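DUF4848 domain-containing protein (Bacteroides thetaiotaomicron, PDB 4LB8) is of unknown function but is made with a signal sequence and is probably exported as a lipoprotein. Local coordinates at residues Ala81-Lys84 and Ala85-Asp88; Gly72-Asp75 and Lys76-Gln80; Val237-Asp240 and Gly241-Phe244; Tyr173-Lys177 and Asp178-Gly182; Thr146-Lys149 and Glu150-Gln154. All coordinates share one frame; numbering follows the deposited sequence.

Contact 1. Residues Ala81-Lys84 and Ala85-Asp88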
loop_
_atom_site.group_PDB
_atom_site.type_symbol
_atom_site.label_atom_id
_atom_site.label_comp_id
_atom_site.label_asym_id
_atom_site.label_seq_id
_atom_site.Cartn_x
_atom_site.Cartn_y
_atom_site.Cartn_z
ATOM N N ALA A 81 29.486 -9.688 1.618
ATOM C CA ALA A 81 29.609 -8.267 1.955
ATOM C C ALA A 81 29.564 -8.033 3.474
ATOM O O ALA A 81 28.581 -8.385 4.137
ATOM C CB ALA A 81 28.522 -7.458 1.270
ATOM N N ALA A 82 30.651 -7.453 4.016
ATOM C CA ALA A 82 30.787 -7.126 5.436
ATOM C C ALA A 82 29.979 -5.871 5.808
ATOM O O ALA A 82 29.431 -5.811 6.911
ATOM C CB ALA A 82 32.252 -6.930 5.790
ATOM N N ASP A 83 29.905 -4.882 4.886
ATOM C CA ASP A 83 29.187 -3.618 5.074
ATOM C C ASP A 83 28.635 -3.094 3.739
ATOM O O ASP A 83 28.974 -3.637 2.691
ATOM C CB ASP A 83 30.110 -2.571 5.739
ATOM C CG ASP A 83 31.296 -2.076 4.914
ATOM O OD1 ASP A 83 31.800 -2.844 4.066
ATOM O OD2 ASP A 83 31.752 -0.937 5.158
ATOM N N LYS A 84 27.792 -2.033 3.798
ATOM C CA LYS A 84 27.127 -1.361 2.674
ATOM C C LYS A 84 28.118 -0.897 1.601
ATOM O O LYS A 84 27.900 -1.199 0.430
ATOM C CB LYS A 84 26.269 -0.173 3.172
ATOM C CG LYS A 84 25.633 0.740 2.090
ATOM C CD LYS A 84 24.746 0.043 1.028
ATOM C CE LYS A 84 23.387 -0.446 1.478
ATOM N NZ LYS A 84 22.758 -1.309 0.438
ATOM N N ALA A 85 29.199 -0.202 1.987
ATOM C CA ALA A 85 30.215 0.297 1.052
ATOM C C ALA A 85 30.870 -0.818 0.232
ATOM O O ALA A 85 31.201 -0.582 -0.926
ATOM C CB ALA A 85 31.283 1.069 1.806
ATOM N N GLU A 86 31.057 -2.016 0.829
ATOM C CA GLU A 86 31.652 -3.186 0.180
ATOM C C GLU A 86 30.641 -3.817 -0.784
ATOM O O GLU A 86 31.003 -4.196 -1.914
ATOM C CB GLU A 86 32.116 -4.210 1.217
ATOM C CG GLU A 86 33.176 -5.157 0.687
ATOM C CD GLU A 86 33.274 -6.491 1.397
ATOM O OE1 GLU A 86 33.246 -6.515 2.650
ATOM O OE2 GLU A 86 33.417 -7.517 0.690
ATOM N N PHE A 87 29.371 -3.916 -0.329
ATOM C CA PHE A 87 28.263 -4.415 -1.132
ATOM C C PHE A 87 28.142 -3.534 -2.369
ATOM O O PHE A 87 28.144 -4.059 -3.482
ATOM C CB PHE A 87 26.948 -4.437 -0.321
ATOM C CG PHE A 87 25.706 -4.713 -1.137
ATOM C CD1 PHE A 87 25.368 -6.010 -1.499
ATOM C CD2 PHE A 87 24.888 -3.674 -1.563
ATOM C CE1 PHE A 87 24.243 -6.260 -2.284
ATOM C CE2 PHE A 87 23.763 -3.926 -2.347
ATOM C CZ PHE A 87 23.450 -5.216 -2.703
ATOM N N ASP A 88 28.131 -2.194 -2.176
ATOM C CA ASP A 88 28.017 -1.189 -3.241
ATOM C C ASP A 88 29.058 -1.387 -4.334
ATOM O O ASP A 88 28.721 -1.272 -5.513
ATOM C CB ASP A 88 28.100 0.235 -2.674
ATOM C CG ASP A 88 26.859 0.674 -1.911
ATOM O OD1 ASP A 88 25.800 -0.005 -2.034
ATOM O OD2 ASP A 88 26.934 1.707 -1.204
HETATM O O HOH W 1 29.414 0.718 5.289
#

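Contact 2. Residues Gly72-Asp75 and Lys76-Gln80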
loop_
_atom_site.group_PDB
_atom_site.type_symbol
_atom_site.label_atom_id
_atom_site.label_comp_id
_atom_site.label_asym_id
_atom_site.label_seq_id
_atom_site.Cartn_x
_atom_site.Cartn_y
_atom_site.Cartn_z
ATOM N N GLY A 72 21.771 -16.632 -7.999
ATOM C CA GLY A 72 22.780 -17.324 -7.203
ATOM C C GLY A 72 23.908 -16.386 -6.813
ATOM O O GLY A 72 24.243 -16.301 -5.638
ATOM N N GLU A 73 24.441 -15.615 -7.780
ATOM C CA GLU A 73 25.497 -14.615 -7.575
ATOM C C GLU A 73 25.028 -13.423 -6.666
ATOM O O GLU A 73 25.852 -12.892 -5.924
ATOM C CB GLU A 73 26.004 -14.093 -8.938
ATOM C CG GLU A 73 27.243 -13.207 -8.864
ATOM C CD GLU A 73 27.884 -12.746 -10.161
ATOM O OE1 GLU A 73 27.571 -13.320 -11.232
ATOM O OE2 GLU A 73 28.736 -11.826 -10.097
ATOM N N LEU A 74 23.740 -12.995 -6.724
ATOM C CA LEU A 74 23.254 -11.890 -5.877
ATOM C C LEU A 74 23.202 -12.345 -4.408
ATOM O O LEU A 74 23.593 -11.599 -3.500
ATOM C CB LEU A 74 21.870 -11.373 -6.345
ATOM C CG LEU A 74 21.244 -10.157 -5.601
ATOM C CD1 LEU A 74 22.206 -8.974 -5.501
ATOM C CD2 LEU A 74 19.936 -9.709 -6.259
ATOM N N ASP A 75 22.735 -13.585 -4.196
ATOM C CA ASP A 75 22.629 -14.210 -2.885
ATOM C C ASP A 75 24.025 -14.378 -2.254
ATOM O O ASP A 75 24.166 -14.210 -1.046
ATOM C CB ASP A 75 21.922 -15.560 -3.008
ATOM C CG ASP A 75 21.340 -16.032 -1.697
ATOM O OD1 ASP A 75 20.255 -15.532 -1.314
ATOM O OD2 ASP A 75 21.977 -16.893 -1.038
ATOM N N LYS A 76 25.049 -14.665 -3.078
ATOM C CA LYS A 76 26.424 -14.837 -2.622
ATOM C C LYS A 76 27.057 -13.486 -2.286
ATOM O O LYS A 76 27.894 -13.425 -1.386
ATOM C CB LYS A 76 27.271 -15.600 -3.663
ATOM C CG LYS A 76 26.952 -17.103 -3.733
ATOM C CD LYS A 76 27.978 -17.891 -4.567
ATOM C CE LYS A 76 27.344 -18.883 -5.531
ATOM N NZ LYS A 76 28.331 -19.431 -6.506
ATOM N N ILE A 77 26.657 -12.408 -2.995
ATOM C CA ILE A 77 27.173 -11.049 -2.779
ATOM C C ILE A 77 26.663 -10.501 -1.436
ATOM O O ILE A 77 27.396 -9.786 -0.759
ATOM C CB ILE A 77 26.831 -10.110 -3.973
ATOM C CG1 ILE A 77 27.832 -10.325 -5.121
ATOM C CG2 ILE A 77 26.814 -8.620 -3.547
ATOM C CD1 ILE A 77 27.557 -9.508 -6.414
ATOM N N CYS A 78 25.421 -10.842 -1.056
ATOM C CA CYS A 78 24.790 -10.425 0.193
ATOM C C CYS A 78 25.410 -11.149 1.393
ATOM O O CYS A 78 25.345 -10.646 2.515
ATOM C CB CYS A 78 23.288 -10.672 0.125
ATOM S SG CYS A 78 22.428 -9.651 -1.098
ATOM N N ASN A 79 25.994 -12.331 1.152
ATOM C CA ASN A 79 26.616 -13.170 2.170
ATOM C C ASN A 79 28.100 -12.831 2.391
ATOM O O ASN A 79 28.568 -12.954 3.523
ATOM C CB ASN A 79 26.458 -14.652 1.815
ATOM C CG ASN A 79 25.026 -15.171 1.871
ATOM O OD1 ASN A 79 24.169 -14.673 2.624
ATOM N ND2 ASN A 79 24.748 -16.225 1.094
ATOM N N GLN A 80 28.834 -12.410 1.340
ATOM C CA GLN A 80 30.257 -12.062 1.464
ATOM C C GLN A 80 30.475 -10.581 1.860
ATOM O O GLN A 80 31.544 -10.261 2.382
ATOM C CB GLN A 80 31.044 -12.397 0.181
ATOM C CG GLN A 80 30.736 -11.510 -1.024
ATOM C CD GLN A 80 31.622 -11.813 -2.200
ATOM O OE1 GLN A 80 31.182 -12.393 -3.198
ATOM N NE2 GLN A 80 32.883 -11.409 -2.119
#

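Contact 3. Residues Val237-Asp240 and Gly241-Phe244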
loop_
_atom_site.group_PDB
_atom_site.type_symbol
_atom_site.label_atom_id
_atom_site.label_comp_id
_atom_site.label_asym_id
_atom_site.label_seq_id
_atom_site.Cartn_x
_atom_site.Cartn_y
_atom_site.Cartn_z
ATOM N N VAL A 237 3.507 15.475 31.068
ATOM C CA VAL A 237 4.384 14.475 31.687
ATOM C C VAL A 237 5.637 14.307 30.799
ATOM O O VAL A 237 5.509 14.108 29.590
ATOM C CB VAL A 237 3.585 13.151 31.852
ATOM C CG1 VAL A 237 4.473 12.009 32.302
ATOM C CG2 VAL A 237 2.424 13.340 32.815
ATOM N N ASN A 238 6.834 14.377 31.387
ATOM C CA ASN A 238 8.055 14.236 30.599
ATOM C C ASN A 238 8.171 12.818 30.010
ATOM O O ASN A 238 8.093 11.840 30.744
ATOM C CB ASN A 238 9.289 14.580 31.467
ATOM C CG ASN A 238 10.612 14.565 30.734
ATOM O OD1 ASN A 238 11.099 13.531 30.244
ATOM N ND2 ASN A 238 11.230 15.713 30.656
ATOM N N LYS A 239 8.358 12.720 28.682
ATOM C CA LYS A 239 8.561 11.465 27.949
ATOM C C LYS A 239 9.781 11.603 27.025
ATOM O O LYS A 239 9.822 10.990 25.956
ATOM C CB LYS A 239 7.291 11.065 27.171
ATOM C CG LYS A 239 6.093 10.728 28.078
ATOM C CD LYS A 239 6.308 9.438 28.868
ATOM C CE LYS A 239 5.160 9.089 29.754
ATOM N NZ LYS A 239 5.452 7.861 30.536
ATOM N N ASP A 240 10.786 12.408 27.450
ATOM C CA ASP A 240 12.010 12.686 26.674
ATOM C C ASP A 240 12.848 11.413 26.561
ATOM O O ASP A 240 13.531 11.023 27.525
ATOM C CB ASP A 240 12.820 13.835 27.316
ATOM C CG ASP A 240 13.900 14.470 26.448
ATOM O OD1 ASP A 240 14.257 13.877 25.399
ATOM O OD2 ASP A 240 14.397 15.558 26.823
ATOM N N GLY A 241 12.743 10.766 25.399
ATOM C CA GLY A 241 13.390 9.497 25.106
ATOM C C GLY A 241 12.818 8.354 25.924
ATOM O O GLY A 241 13.542 7.417 26.264
ATOM N N ILE A 242 11.521 8.434 26.279
ATOM C CA ILE A 242 10.826 7.414 27.069
ATOM C C ILE A 242 9.730 6.809 26.203
ATOM O O ILE A 242 8.722 7.479 25.926
ATOM C CB ILE A 242 10.264 7.938 28.416
ATOM C CG1 ILE A 242 11.370 8.493 29.332
ATOM C CG2 ILE A 242 9.459 6.841 29.131
ATOM C CD1 ILE A 242 10.861 9.512 30.400
ATOM N N PRO A 243 9.914 5.546 25.744
ATOM C CA PRO A 243 8.861 4.901 24.942
ATOM C C PRO A 243 7.626 4.689 25.808
ATOM O O PRO A 243 7.755 4.406 27.011
ATOM C CB PRO A 243 9.502 3.572 24.507
ATOM C CG PRO A 243 10.960 3.715 24.787
ATOM C CD PRO A 243 11.028 4.610 25.984
ATOM N N PHE A 244 6.442 4.919 25.238
ATOM C CA PHE A 244 5.217 4.742 25.984
ATOM C C PHE A 244 4.074 4.407 25.033
ATOM O O PHE A 244 4.169 4.643 23.826
ATOM C CB PHE A 244 4.905 5.971 26.873
ATOM C CG PHE A 244 4.464 7.196 26.120
ATOM C CD1 PHE A 244 5.398 8.086 25.604
ATOM C CD2 PHE A 244 3.115 7.455 25.914
ATOM C CE1 PHE A 244 4.988 9.215 24.896
ATOM C CE2 PHE A 244 2.707 8.580 25.199
ATOM C CZ PHE A 244 3.647 9.451 24.697
HETATM O O HOH W 2 8.132 9.661 24.092
HETATM O O HOH W 3 6.554 5.407 30.020
#

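Contact 4. Residues Tyr173-Lys177 and Asp178-Gly182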
loop_
_atom_site.group_PDB
_atom_site.type_symbol
_atom_site.label_atom_id
_atom_site.label_comp_id
_atom_site.label_asym_id
_atom_site.label_seq_id
_atom_site.Cartn_x
_atom_site.Cartn_y
_atom_site.Cartn_z
ATOM N N TYR A 173 -0.358 5.783 9.049
ATOM C CA TYR A 173 -1.646 5.240 8.660
ATOM C C TYR A 173 -1.559 3.761 8.369
ATOM O O TYR A 173 -0.482 3.211 8.138
ATOM C CB TYR A 173 -2.232 5.999 7.427
ATOM C CG TYR A 173 -1.375 5.930 6.175
ATOM C CD1 TYR A 173 -1.465 4.847 5.298
ATOM C CD2 TYR A 173 -0.468 6.946 5.867
ATOM C CE1 TYR A 173 -0.651 4.758 4.166
ATOM C CE2 TYR A 173 0.336 6.881 4.720
ATOM C CZ TYR A 173 0.252 5.776 3.880
ATOM O OH TYR A 173 1.068 5.691 2.767
ATOM N N SER A 174 -2.739 3.131 8.313
ATOM C CA SER A 174 -2.934 1.764 7.896
ATOM C C SER A 174 -4.316 1.664 7.288
ATOM O O SER A 174 -5.304 1.835 7.994
ATOM C CB SER A 174 -2.739 0.801 9.049
ATOM O OG SER A 174 -2.628 -0.523 8.555
ATOM N N ARG A 175 -4.389 1.557 5.952
ATOM C CA ARG A 175 -5.676 1.397 5.280
ATOM C C ARG A 175 -5.800 -0.052 4.874
ATOM O O ARG A 175 -5.005 -0.541 4.081
ATOM C CB ARG A 175 -5.862 2.331 4.079
ATOM C CG ARG A 175 -7.224 2.102 3.386
ATOM C CD ARG A 175 -7.412 2.895 2.106
ATOM N NE ARG A 175 -6.962 2.103 0.965
ATOM C CZ ARG A 175 -5.831 2.317 0.312
ATOM N NH1 ARG A 175 -5.048 3.338 0.643
ATOM N NH2 ARG A 175 -5.488 1.541 -0.695
ATOM N N GLN A 176 -6.755 -0.746 5.449
ATOM C CA GLN A 176 -6.941 -2.149 5.137
ATOM C C GLN A 176 -8.145 -2.305 4.192
ATOM O O GLN A 176 -8.600 -1.324 3.626
ATOM C CB GLN A 176 -7.052 -2.973 6.441
ATOM C CG GLN A 176 -5.754 -2.968 7.268
ATOM C CD GLN A 176 -4.562 -3.559 6.526
ATOM O OE1 GLN A 176 -3.522 -2.914 6.392
ATOM N NE2 GLN A 176 -4.692 -4.790 6.001
ATOM N N LYS A 177 -8.619 -3.529 3.976
ATOM C CA LYS A 177 -9.684 -3.790 3.017
ATOM C C LYS A 177 -11.025 -3.083 3.378
ATOM O O LYS A 177 -11.709 -2.616 2.468
ATOM C CB LYS A 177 -9.860 -5.311 2.793
ATOM C CG LYS A 177 -10.636 -6.072 3.835
ATOM C CD LYS A 177 -11.737 -6.896 3.181
ATOM C CE LYS A 177 -12.765 -7.383 4.174
ATOM N NZ LYS A 177 -12.205 -8.406 5.093
ATOM N N ASP A 178 -11.386 -2.990 4.671
ATOM C CA ASP A 178 -12.640 -2.348 5.048
ATOM C C ASP A 178 -12.526 -1.527 6.343
ATOM O O ASP A 178 -13.541 -1.020 6.819
ATOM C CB ASP A 178 -13.799 -3.358 5.111
ATOM C CG ASP A 178 -13.707 -4.450 6.155
ATOM O OD1 ASP A 178 -12.775 -4.406 6.984
ATOM O OD2 ASP A 178 -14.592 -5.330 6.166
ATOM N N ARG A 179 -11.279 -1.327 6.852
ATOM C CA ARG A 179 -10.946 -0.500 8.015
ATOM C C ARG A 179 -9.678 0.353 7.744
ATOM O O ARG A 179 -8.735 -0.151 7.142
ATOM C CB ARG A 179 -10.733 -1.361 9.273
ATOM C CG ARG A 179 -11.912 -2.217 9.734
ATOM C CD ARG A 179 -13.093 -1.414 10.235
ATOM N NE ARG A 179 -14.207 -2.269 10.645
ATOM C CZ ARG A 179 -15.177 -2.688 9.835
ATOM N NH1 ARG A 179 -15.178 -2.343 8.552
ATOM N NH2 ARG A 179 -16.144 -3.468 10.295
ATOM N N LYS A 180 -9.672 1.627 8.188
ATOM C CA LYS A 180 -8.556 2.599 8.111
ATOM C C LYS A 180 -8.242 3.162 9.490
ATOM O O LYS A 180 -9.163 3.391 10.276
ATOM C CB LYS A 180 -8.883 3.838 7.222
ATOM C CG LYS A 180 -9.098 3.631 5.759
ATOM C CD LYS A 180 -9.743 4.862 5.088
ATOM C CE LYS A 180 -8.802 6.007 4.797
ATOM N NZ LYS A 180 -9.447 7.041 3.943
ATOM N N VAL A 181 -6.976 3.504 9.735
ATOM C CA VAL A 181 -6.579 4.188 10.966
ATOM C C VAL A 181 -5.403 5.150 10.652
ATOM O O VAL A 181 -4.554 4.854 9.825
ATOM C CB VAL A 181 -6.303 3.219 12.156
ATOM C CG1 VAL A 181 -5.055 2.377 11.941
ATOM C CG2 VAL A 181 -6.266 3.966 13.494
ATOM N N GLY A 182 -5.401 6.300 11.292
ATOM C CA GLY A 182 -4.348 7.289 11.135
ATOM C C GLY A 182 -4.027 8.054 12.405
ATOM O O GLY A 182 -4.860 8.161 13.306
#

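Contact 5. Residues Thr146-Lys149 and Glu150-Gln154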
loop_
_atom_site.group_PDB
_atom_site.type_symbol
_atom_site.label_atom_id
_atom_site.label_comp_id
_atom_site.label_asym_id
_atom_site.label_seq_id
_atom_site.Cartn_x
_atom_site.Cartn_y
_atom_site.Cartn_z
ATOM N N THR A 146 10.563 -1.738 -22.660
ATOM C CA THR A 146 11.526 -0.661 -22.957
ATOM C C THR A 146 12.303 -0.316 -21.686
ATOM O O THR A 146 13.528 -0.176 -21.715
ATOM C CB THR A 146 10.804 0.571 -23.517
ATOM O OG1 THR A 146 9.794 0.951 -22.574
ATOM C CG2 THR A 146 10.172 0.309 -24.901
ATOM N N ASP A 147 11.570 -0.235 -20.567
ATOM C CA ASP A 147 12.073 0.112 -19.240
ATOM C C ASP A 147 11.303 -0.665 -18.184
ATOM O O ASP A 147 10.248 -1.219 -18.498
ATOM C CB ASP A 147 11.944 1.641 -19.004
ATOM C CG ASP A 147 10.543 2.219 -19.218
ATOM O OD1 ASP A 147 9.627 1.856 -18.449
ATOM O OD2 ASP A 147 10.378 3.066 -20.130
ATOM N N PHE A 148 11.810 -0.686 -16.931
ATOM C CA PHE A 148 11.168 -1.383 -15.814
ATOM C C PHE A 148 9.772 -0.790 -15.490
ATOM O O PHE A 148 8.856 -1.535 -15.127
ATOM C CB PHE A 148 12.069 -1.365 -14.560
ATOM C CG PHE A 148 11.457 -2.150 -13.424
ATOM C CD1 PHE A 148 11.550 -3.539 -13.389
ATOM C CD2 PHE A 148 10.696 -1.516 -12.452
ATOM C CE1 PHE A 148 10.913 -4.271 -12.394
ATOM C CE2 PHE A 148 10.046 -2.252 -11.468
ATOM C CZ PHE A 148 10.175 -3.625 -11.434
ATOM N N LYS A 149 9.629 0.547 -15.619
ATOM C CA LYS A 149 8.401 1.300 -15.365
ATOM C C LYS A 149 7.257 0.819 -16.279
ATOM O O LYS A 149 6.114 0.771 -15.842
ATOM C CB LYS A 149 8.644 2.812 -15.530
ATOM C CG LYS A 149 9.550 3.414 -14.451
ATOM C CD LYS A 149 9.303 4.920 -14.234
ATOM C CE LYS A 149 9.790 5.444 -12.893
ATOM N NZ LYS A 149 11.220 5.860 -12.921
ATOM N N GLU A 150 7.573 0.382 -17.502
ATOM C CA GLU A 150 6.581 -0.134 -18.445
ATOM C C GLU A 150 5.981 -1.480 -17.934
ATOM O O GLU A 150 4.792 -1.730 -18.133
ATOM C CB GLU A 150 7.216 -0.276 -19.827
ATOM C CG GLU A 150 6.225 -0.360 -20.973
ATOM C CD GLU A 150 6.785 -1.020 -22.224
ATOM O OE1 GLU A 150 7.958 -0.742 -22.566
ATOM O OE2 GLU A 150 6.064 -1.836 -22.842
ATOM N N ARG A 151 6.784 -2.297 -17.223
ATOM C CA ARG A 151 6.360 -3.576 -16.649
ATOM C C ARG A 151 5.395 -3.383 -15.468
ATOM O O ARG A 151 4.424 -4.133 -15.354
ATOM C CB ARG A 151 7.579 -4.402 -16.202
ATOM C CG ARG A 151 7.247 -5.800 -15.705
ATOM C CD ARG A 151 8.449 -6.450 -15.078
ATOM N NE ARG A 151 8.087 -7.716 -14.441
ATOM C CZ ARG A 151 7.932 -7.879 -13.130
ATOM N NH1 ARG A 151 8.124 -6.858 -12.298
ATOM N NH2 ARG A 151 7.606 -9.066 -12.637
ATOM N N GLN A 152 5.685 -2.418 -14.572
ATOM C CA GLN A 152 4.855 -2.143 -13.388
ATOM C C GLN A 152 3.739 -1.132 -13.673
ATOM O O GLN A 152 2.874 -0.942 -12.812
ATOM C CB GLN A 152 5.718 -1.648 -12.210
ATOM C CG GLN A 152 6.589 -2.731 -11.582
ATOM C CD GLN A 152 5.808 -3.865 -10.964
ATOM O OE1 GLN A 152 5.767 -4.982 -11.496
ATOM N NE2 GLN A 152 5.182 -3.608 -9.822
ATOM N N GLN A 153 3.738 -0.510 -14.881
ATOM C CA GLN A 153 2.762 0.511 -15.284
ATOM C C GLN A 153 1.322 0.006 -15.126
ATOM O O GLN A 153 1.014 -1.160 -15.388
ATOM C CB GLN A 153 3.033 1.080 -16.705
ATOM C CG GLN A 153 2.116 0.644 -17.853
ATOM C CD GLN A 153 2.069 1.699 -18.937
ATOM O OE1 GLN A 153 2.883 1.718 -19.872
ATOM N NE2 GLN A 153 1.114 2.615 -18.826
ATOM N N GLN A 154 0.475 0.916 -14.626
ATOM C CA GLN A 154 -0.939 0.715 -14.331
ATOM C C GLN A 154 -1.648 2.088 -14.314
ATOM O O GLN A 154 -1.009 3.101 -14.010
ATOM C CB GLN A 154 -1.068 -0.012 -12.966
ATOM C CG GLN A 154 -2.423 -0.654 -12.674
ATOM C CD GLN A 154 -2.747 -1.839 -13.542
ATOM O OE1 GLN A 154 -1.968 -2.795 -13.671
ATOM N NE2 GLN A 154 -3.929 -1.802 -14.136
#

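Contact 1. Residues Ala81-Lys84 and Ala85-Asp88
Glu86 reaches back to Ala82 and takes its backbone N-H on OE1. The bond is fairly straight at 163° (Ala82 N to Glu86 OE1 3.1 Å), but the donor comes from well above the carboxylate plane. An extended chain with CG anti to the backbone N (chi1 -158°) carries the carboxylate that far. One residue on, Asp83 OD1 lies 3.2 Å from Glu86 CB and accepts weakly from Glu86 N at 3.4 Å. This makes Asp83 the N-cap of helix 84-98, which follows helix 63-80 after a short loop. The two carboxylates are close, with Asp83 OD1 4.2 Å from Glu86 OE1. Some mutual repulsion is likely, and the helix N-terminus may offset it. A water donates to Asp83 OD2 and holds Ala85 N weakly. The helical bonds begin at the cap itself, from Phe87 N to Asp83 O, and go on from Asp88 N to Lys84 O. Lys84 bends at chi2 and chi3 and lays CD 3.2 Å from Asp88 OD1. Its NZ comes obliquely to the Phe87 ring, 3.8 Å from CD2. Ala81 CB sits at the edge of that ring. Farther out, Phe204 of the second subunit stacks on Phe87 and packs on Ala81 and Lys84.

Contact 2. Residues Gly72-Asp75 and Lys76-Gln80
Lys76, Ile77 and Cys78 each place a gamma atom anti to their own carbonyl carbon, beside the backbone N. Each of these atoms therefore leans back over the carbonyl oxygen four residues earlier. Lys76 CG lies 3.4 Å from Gly72 O. Ile77 CG1 (chi1 -81°) lies 3.3 Å from Glu73 O, and Cys78 SG is 3.3 Å from Leu74 O. The same three oxygens take the helical bonds from Lys76 N, Ile77 N and Cys78 N, all near 3.1 Å and all moderately bent. The donors come tilted from the carbonyl planes, most of all at Glu73 O (32°). The next bond, Asn79 N to Asp75 O, is weak at 3.4 Å. Asn79 turns its amide back beside Asp75. ND2 is 3.0 Å from Asp75 O, but the angle is too poor for a hydrogen bond. The Asp75 carboxylate stands almost perpendicular to this amide, with OD2 3.6 Å from ND2. Between residues 72-75 and 76-80 apolar contact is slight; Leu74 CD1 and Cys78 SG meet at 4.5 Å. Glu73 OE1 makes a salt bridge to Lys97 and a hydrogen bond to Tyr98. These two residues lie at the far end of helix 84-98, which packs antiparallel in a helical hairpin. Ile77 packs on Leu90 and Tyr94 of that helix, and Leu74 on Tyr94 and the loop residue Leu112.

Contact 3. Residues Val237-Asp240 and Gly241-Phe244
Lys239 packs its aliphatic chain against the ring of Phe244, and this is the tight part of the contact. CB, CG and CD all lie against the CD1-CE1 side of the ring, with Lys239 CD nearest, 3.6 Å from Phe244 CD1. The approach is oblique. A bend at chi2 (-69°) carries the lysine chain along the ring. Ile242 completes the cluster, with CG2 4.1 Å from Lys239 CD and CD1 3.6 Å from Asn238 O. Between these side chains the backbone makes a type II beta turn from Lys239 to Ile242. Gly241 is its third residue and has the positive phi (68°) that this position calls for. The turn closes with Ile242 N to Lys239 O at 3.1 Å, the donor standing above the carbonyl plane. It links strand 235-238 to strand 244-247, and so the edges of two antiparallel sheets. The rim of the contact is looser and wetter. One water lies near Lys239 O and Ile242 O, in the plane of the Phe244 ring at its edge. A second water accepts from Lys239 NZ at 2.7 Å and reaches Pro243 O weakly. Asn238 OD1 accepts from Asp240 N at 3.0 Å, an Asx turn that overlaps the start of the beta turn. Asp240 OD1 accepts from Gly221 N. Phe222 and Phe224 of strand 222-226 lie against Lys239 and Phe244.

Contact 4. Residues Tyr173-Lys177 and Asp178-Gly182
The carboxylate of Asp178 lies beside the side chain of Lys177, with OD2 3.4 Å from CE. NZ is farther away, at 4.0 Å from OD2, so no salt bridge forms. Next to it, the guanidinium of Arg179 donates a hydrogen bond from NH1 to Asp178 O (2.7 Å), which lies almost in its plane. Asp178 OD1 lies well out of that plane, 3.5 Å from NH1, and holds it by charge alone. These residues form the tip of a tight beta hairpin between strands 171-175 and 179-188; the short segments 173-175 and 179-182 run antiparallel at 173°. Gln176 N to Arg179 O (2.7 Å) is the last bond of the hairpin before its two-residue tip. Ser174 and Val181 are a hydrogen-bonded pair, with both bonds at 2.9 Å, and their side chains share one face. Arg175 and Lys180 are a non-hydrogen-bonded pair on the opposite face. They run side by side, CG to CG at 3.4 Å, with their charged ends kept well apart. Lys180 NZ goes on to Gln199 OE1 and to a cation-pi contact with Trp206, while Arg175 NH2 bonds Thr159. Ser174 OG donates to Gln282 O, and Tyr173 packs on Thr159 of the second subunit.

Contact 5. Residues Thr146-Lys149 and Glu150-Gln154
Phe148 O faces both Arg151 N and Gln152 N, and each of these bonds is weak in a helix barely more than one turn long. The Phe148 ring meets the side chains of the same two residues obliquely. Gln152 runs alongside it with CG 3.5 Å from CE2, its amide inclined 21° to the ring. Arg151 brings NH1 to 3.8 Å from Phe148 CE1. Asp147 is the N-cap of helix 148-152. Its OD1 takes Glu150 N at 2.7 Å, nearly in line with the carboxylate C-O bond. Glu150 replies in the other direction. Its extended chain, CG anti to the backbone N (chi1 -161°), brings OE1 to Thr146 N at 2.8 Å, on the syn side and 34° out of the carboxylate plane. Thr146 OG1 also donates to this oxygen, but the modelled 2.5 Å between OG1 and Glu150 OE1 is very short and its exact length is doubtful. Two N-terminal donors thus share one glutamate oxygen. The helix ends loosely, with a strongly bent, weak bond from Gln153 N to Lys149 O. Phe148 also meets Tyr115 and touches Asn105 and Thr106. Arg151 makes a cation-pi contact with Tyr184 of the second subunit, and Gln152 packs on the same tyrosine.

In the fold
Contacts 1 and 3 lie on the surface, while contacts 2, 4 and 5 are partly buried. Contacts 1 and 2 belong to one helical hairpin and touch, Phe87 CD1 lying 3.6 Å from Ile77 CG2. Contacts 1 and 5 use the same chemistry 29 Å apart (centres): an aspartate N-cap and a glutamate reaching back to the residue before it. Contact 2 is mid-helix to helix end and rests on backbone bonds. Contacts 3 and 4 reach the same antiparallel sheet, one as a water-bound turn and the other as a regular hairpin. Contacts 1, 2, 4 and 5 meet the second subunit; contact 3 is touched by no other chain of the assembly.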